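Local coordinates for nucleotidyl transferase AbiEii/AbiGii toxin family protein (Mycobacterium tuberculosis, PDB 6Y56), which is a nucleotidyltransferase toxin of a toxin-antitoxin system that probably modifies tRNA acceptor stems and so may inhibit growth, at residues Val26-Ser36 / Ile147-Leu158. Numbering follows the deposited sequence.
Sequences VAQDHLLYLLS and IHKAYGFGLPTL
F153 meets two rings of helix 19-38 at once. Its face lies on Y33 in a face-to-face stack, with centroids 4.1 Å apart and planes inclined by 18°, while its CZ edge points into the face of H30 at 88°, an edge-to-face pair. A chi1 of 50° sets F153 CG between the backbone N and the carbonyl carbon, turning the ring toward Y33 and H30. F153 CB itself lies over the Y33 face, a CH-pi contact. H30 in turn directs CE1 at the face of Y151, 3.7 Å from Y151 CD1, which makes the four rings one aromatic cluster. Y151 OH donates to the anti lone pair of D29 OD2 at 2.6 Å, a short bond between largely buried groups. Water 1 donates to the same D29 oxygen and bonds H148 NE2. Farther along the helix, P156 packs on S36, where P156 CB and S36 CB approach unusually closely, to 3.4 Å. L158, on strand 157-160, which pairs with strand 138-141, touches L32 CD2 with its CD1. Topologically, the helix, near the start of the chain, is thus covered by a 3-10 turn and loop more than 100 residues later, in the AbiEii-type nucleotidyltransferase fold. In the second shell, H30 ND1 donates to V26 O at 2.9 Å, from above the carbonyl plane, while water 2 links H30 NE2 to Y151 O; bonds at both nitrogens thus help to hold the imidazole's rotation. K56 forms a salt bridge with D29 OD1, the other carboxylate oxygen, and so probably helps to orient the group, and F94 meets the H30 ring from strand 94-100.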
loop_
_atom_site.group_PDB
_atom_site.type_symbol
_atom_site.label_atom_id
_atom_site.label_comp_id
_atom_site.label_asym_id
_atom_site.label_seq_id
_atom_site.Cartn_x
_atom_site.Cartn_y
_atom_site.Cartn_z
ATOM N N VAL A 26 -11.425 -5.559 -9.534
ATOM C CA VAL A 26 -11.507 -6.884 -10.134
ATOM C C VAL A 26 -10.311 -7.132 -11.045
ATOM O O VAL A 26 -9.713 -8.220 -11.028
ATOM C CB VAL A 26 -12.840 -7.034 -10.896
ATOM C CG1 VAL A 26 -12.860 -8.318 -11.698
ATOM C CG2 VAL A 26 -14.009 -6.992 -9.939
ATOM N N ALA A 27 -9.949 -6.136 -11.865
ATOM C CA ALA A 27 -8.809 -6.286 -12.770
ATOM C C ALA A 27 -7.527 -6.562 -11.998
ATOM O O ALA A 27 -6.722 -7.408 -12.407
ATOM C CB ALA A 27 -8.666 -5.033 -13.635
ATOM N N GLN A 28 -7.328 -5.870 -10.871
ATOM C CA GLN A 28 -6.155 -6.131 -10.039
ATOM C C GLN A 28 -6.096 -7.580 -9.578
ATOM O O GLN A 28 -5.011 -8.177 -9.526
ATOM C CB GLN A 28 -6.175 -5.236 -8.805
ATOM C CG GLN A 28 -5.979 -3.774 -9.066
ATOM C CD GLN A 28 -6.281 -2.958 -7.842
ATOM O OE1 GLN A 28 -7.089 -3.364 -7.001
ATOM N NE2 GLN A 28 -5.646 -1.802 -7.729
ATOM N N ASP A 29 -7.240 -8.160 -9.187
ATOM C CA ASP A 29 -7.234 -9.563 -8.769
ATOM C C ASP A 29 -6.763 -10.459 -9.901
ATOM O O ASP A 29 -6.040 -11.439 -9.678
ATOM C CB ASP A 29 -8.631 -10.026 -8.351
ATOM C CG ASP A 29 -9.152 -9.310 -7.133
ATOM O OD1 ASP A 29 -8.355 -8.688 -6.392
ATOM O OD2 ASP A 29 -10.371 -9.378 -6.918
ATOM N N HIS A 30 -7.185 -10.138 -11.121
ATOM C CA HIS A 30 -6.783 -10.911 -12.289
ATOM C C HIS A 30 -5.292 -10.755 -12.557
ATOM O O HIS A 30 -4.615 -11.735 -12.890
ATOM C CB HIS A 30 -7.619 -10.490 -13.504
ATOM C CG HIS A 30 -9.015 -11.036 -13.495
ATOM N ND1 HIS A 30 -9.950 -10.680 -12.547
ATOM C CD2 HIS A 30 -9.630 -11.923 -14.315
ATOM C CE1 HIS A 30 -11.081 -11.327 -12.779
ATOM N NE2 HIS A 30 -10.911 -12.090 -13.845
ATOM N N LEU A 31 -4.761 -9.536 -12.407
ATOM C CA LEU A 31 -3.334 -9.307 -12.615
ATOM C C LEU A 31 -2.510 -10.041 -11.568
ATOM O O LEU A 31 -1.492 -10.666 -11.891
ATOM C CB LEU A 31 -3.046 -7.803 -12.574
ATOM C CG LEU A 31 -1.615 -7.294 -12.818
ATOM C CD1 LEU A 31 -1.630 -5.842 -13.221
ATOM C CD2 LEU A 31 -0.726 -7.420 -11.574
ATOM N N LEU A 32 -2.945 -9.986 -10.308
ATOM C CA LEU A 32 -2.226 -10.678 -9.245
ATOM C C LEU A 32 -2.261 -12.187 -9.452
ATOM O O LEU A 32 -1.264 -12.875 -9.200
ATOM C CB LEU A 32 -2.793 -10.263 -7.886
ATOM C CG LEU A 32 -2.477 -8.814 -7.483
ATOM C CD1 LEU A 32 -3.400 -8.348 -6.354
ATOM C CD2 LEU A 32 -1.024 -8.677 -7.073
ATOM N N TYR A 33 -3.377 -12.711 -9.959
ATOM C CA TYR A 33 -3.425 -14.126 -10.316
ATOM C C TYR A 33 -2.386 -14.450 -11.383
ATOM O O TYR A 33 -1.630 -15.421 -11.264
ATOM C CB TYR A 33 -4.828 -14.486 -10.813
ATOM C CG TYR A 33 -4.932 -15.912 -11.330
ATOM C CD1 TYR A 33 -4.855 -16.988 -10.458
ATOM C CD2 TYR A 33 -5.090 -16.179 -12.684
ATOM C CE1 TYR A 33 -4.940 -18.293 -10.910
ATOM C CE2 TYR A 33 -5.180 -17.493 -13.142
ATOM C CZ TYR A 33 -5.098 -18.531 -12.248
ATOM O OH TYR A 33 -5.188 -19.832 -12.693
ATOM N N LEU A 34 -2.325 -13.645 -12.439
ATOM C CA LEU A 34 -1.322 -13.871 -13.476
ATOM C C LEU A 34 0.088 -13.887 -12.898
ATOM O O LEU A 34 0.876 -14.797 -13.172
ATOM C CB LEU A 34 -1.449 -12.778 -14.533
ATOM C CG LEU A 34 -0.296 -12.749 -15.533
ATOM C CD1 LEU A 34 -0.414 -13.916 -16.501
ATOM C CD2 LEU A 34 -0.243 -11.405 -16.248
ATOM N N LEU A 35 0.423 -12.888 -12.081
ATOM C CA LEU A 35 1.755 -12.843 -11.489
ATOM C C LEU A 35 2.021 -14.082 -10.651
ATOM O O LEU A 35 3.124 -14.643 -10.686
ATOM C CB LEU A 35 1.906 -11.598 -10.616
ATOM C CG LEU A 35 1.893 -10.252 -11.345
ATOM C CD1 LEU A 35 2.210 -9.137 -10.365
ATOM C CD2 LEU A 35 2.880 -10.213 -12.507
ATOM N N SER A 36 1.014 -14.541 -9.901
ATOM C CA SER A 36 1.228 -15.680 -9.016
ATOM C C SER A 36 1.506 -16.947 -9.803
ATOM O O SER A 36 2.152 -17.868 -9.292
ATOM C CB SER A 36 0.014 -15.898 -8.122
ATOM O OG SER A 36 -1.077 -16.457 -8.844
ATOM N N ILE A 147 -18.006 -11.404 -5.580
ATOM C CA ILE A 147 -17.691 -11.376 -7.000
ATOM C C ILE A 147 -16.590 -12.362 -7.364
ATOM O O ILE A 147 -16.499 -12.769 -8.521
ATOM C CB ILE A 147 -17.347 -9.940 -7.455
ATOM C CG1 ILE A 147 -17.475 -9.797 -8.980
ATOM C CG2 ILE A 147 -15.951 -9.522 -6.925
ATOM C CD1 ILE A 147 -17.637 -8.372 -9.462
ATOM N N HIS A 148 -15.759 -12.778 -6.403
ATOM C CA HIS A 148 -14.701 -13.735 -6.717
ATOM C C HIS A 148 -15.263 -15.046 -7.244
ATOM O O HIS A 148 -14.571 -15.767 -7.968
ATOM C CB HIS A 148 -13.830 -14.023 -5.494
ATOM C CG HIS A 148 -13.125 -12.820 -4.949
ATOM N ND1 HIS A 148 -12.502 -12.831 -3.722
ATOM C CD2 HIS A 148 -12.924 -11.585 -5.463
ATOM C CE1 HIS A 148 -11.949 -11.653 -3.501
ATOM N NE2 HIS A 148 -12.197 -10.874 -4.537
ATOM N N LYS A 149 -16.510 -15.371 -6.892
ATOM C CA LYS A 149 -17.119 -16.605 -7.384
ATOM C C LYS A 149 -17.317 -16.594 -8.893
ATOM O O LYS A 149 -17.499 -17.659 -9.494
ATOM C CB LYS A 149 -18.463 -16.836 -6.684
ATOM C CG LYS A 149 -18.346 -17.111 -5.195
ATOM C CD LYS A 149 -19.659 -17.630 -4.624
ATOM C CE LYS A 149 -20.541 -16.484 -4.152
ATOM N NZ LYS A 149 -21.873 -16.463 -4.821
ATOM N N ALA A 150 -17.277 -15.429 -9.524
ATOM C CA ALA A 150 -17.493 -15.331 -10.961
ATOM C C ALA A 150 -16.207 -15.375 -11.776
ATOM O O ALA A 150 -16.272 -15.292 -13.010
ATOM C CB ALA A 150 -18.263 -14.054 -11.300
ATOM N N TYR A 151 -15.045 -15.509 -11.128
ATOM C CA TYR A 151 -13.781 -15.332 -11.837
ATOM C C TYR A 151 -13.433 -16.521 -12.726
ATOM O O TYR A 151 -12.830 -16.342 -13.790
ATOM C CB TYR A 151 -12.642 -15.100 -10.840
ATOM C CG TYR A 151 -12.606 -13.725 -10.206
ATOM C CD1 TYR A 151 -13.572 -12.767 -10.494
ATOM C CD2 TYR A 151 -11.591 -13.390 -9.316
ATOM C CE1 TYR A 151 -13.528 -11.503 -9.907
ATOM C CE2 TYR A 151 -11.546 -12.146 -8.726
ATOM C CZ TYR A 151 -12.500 -11.203 -9.031
ATOM O OH TYR A 151 -12.431 -9.962 -8.437
ATOM N N GLY A 152 -13.758 -17.736 -12.299
ATOM C CA GLY A 152 -13.343 -18.912 -13.036
ATOM C C GLY A 152 -11.957 -19.429 -12.700
ATOM O O GLY A 152 -11.487 -20.373 -13.348
ATOM N N PHE A 153 -11.278 -18.827 -11.728
ATOM C CA PHE A 153 -10.049 -19.361 -11.158
ATOM C C PHE A 153 -10.065 -19.020 -9.678
ATOM O O PHE A 153 -10.816 -18.148 -9.241
ATOM C CB PHE A 153 -8.803 -18.746 -11.814
ATOM C CG PHE A 153 -8.831 -17.247 -11.867
ATOM C CD1 PHE A 153 -8.368 -16.493 -10.800
ATOM C CD2 PHE A 153 -9.349 -16.587 -12.974
ATOM C CE1 PHE A 153 -8.403 -15.112 -10.841
ATOM C CE2 PHE A 153 -9.385 -15.199 -13.021
ATOM C CZ PHE A 153 -8.914 -14.467 -11.951
ATOM N N GLY A 154 -9.245 -19.728 -8.909
ATOM C CA GLY A 154 -9.073 -19.423 -7.499
ATOM C C GLY A 154 -7.951 -18.415 -7.299
ATOM O O GLY A 154 -6.920 -18.474 -7.962
ATOM N N LEU A 155 -8.171 -17.488 -6.372
ATOM C CA LEU A 155 -7.171 -16.463 -6.122
ATOM C C LEU A 155 -5.983 -17.056 -5.361
ATOM O O LEU A 155 -6.141 -17.989 -4.568
ATOM C CB LEU A 155 -7.790 -15.314 -5.333
ATOM C CG LEU A 155 -8.705 -14.451 -6.213
ATOM C CD1 LEU A 155 -9.614 -13.588 -5.367
ATOM C CD2 LEU A 155 -7.908 -13.602 -7.202
ATOM N N PRO A 156 -4.784 -16.529 -5.583
ATOM C CA PRO A 156 -3.582 -17.118 -4.991
ATOM C C PRO A 156 -3.397 -16.694 -3.541
ATOM O O PRO A 156 -4.067 -15.797 -3.027
ATOM C CB PRO A 156 -2.468 -16.508 -5.848
ATOM C CG PRO A 156 -3.004 -15.149 -6.221
ATOM C CD PRO A 156 -4.461 -15.418 -6.498
ATOM N N THR A 157 -2.453 -17.355 -2.886
ATOM C CA THR A 157 -1.887 -16.823 -1.659
ATOM C C THR A 157 -0.605 -16.097 -2.024
ATOM O O THR A 157 0.145 -16.545 -2.898
ATOM C CB THR A 157 -1.617 -17.920 -0.624
ATOM O OG1 THR A 157 -0.711 -18.908 -1.143
ATOM C CG2 THR A 157 -2.913 -18.592 -0.218
ATOM N N LEU A 158 -0.379 -14.950 -1.381
ATOM C CA LEU A 158 0.748 -14.099 -1.735
ATOM C C LEU A 158 1.481 -13.669 -0.474
ATOM O O LEU A 158 0.845 -13.414 0.553
ATOM C CB LEU A 158 0.255 -12.831 -2.452
ATOM C CG LEU A 158 -0.356 -13.040 -3.839
ATOM C CD1 LEU A 158 -0.886 -11.713 -4.337
ATOM C CD2 LEU A 158 0.682 -13.598 -4.784
HETATM O O HOH W 1 -11.330 -7.989 -4.953
HETATM O O HOH W 2 -12.686 -13.886 -14.970
#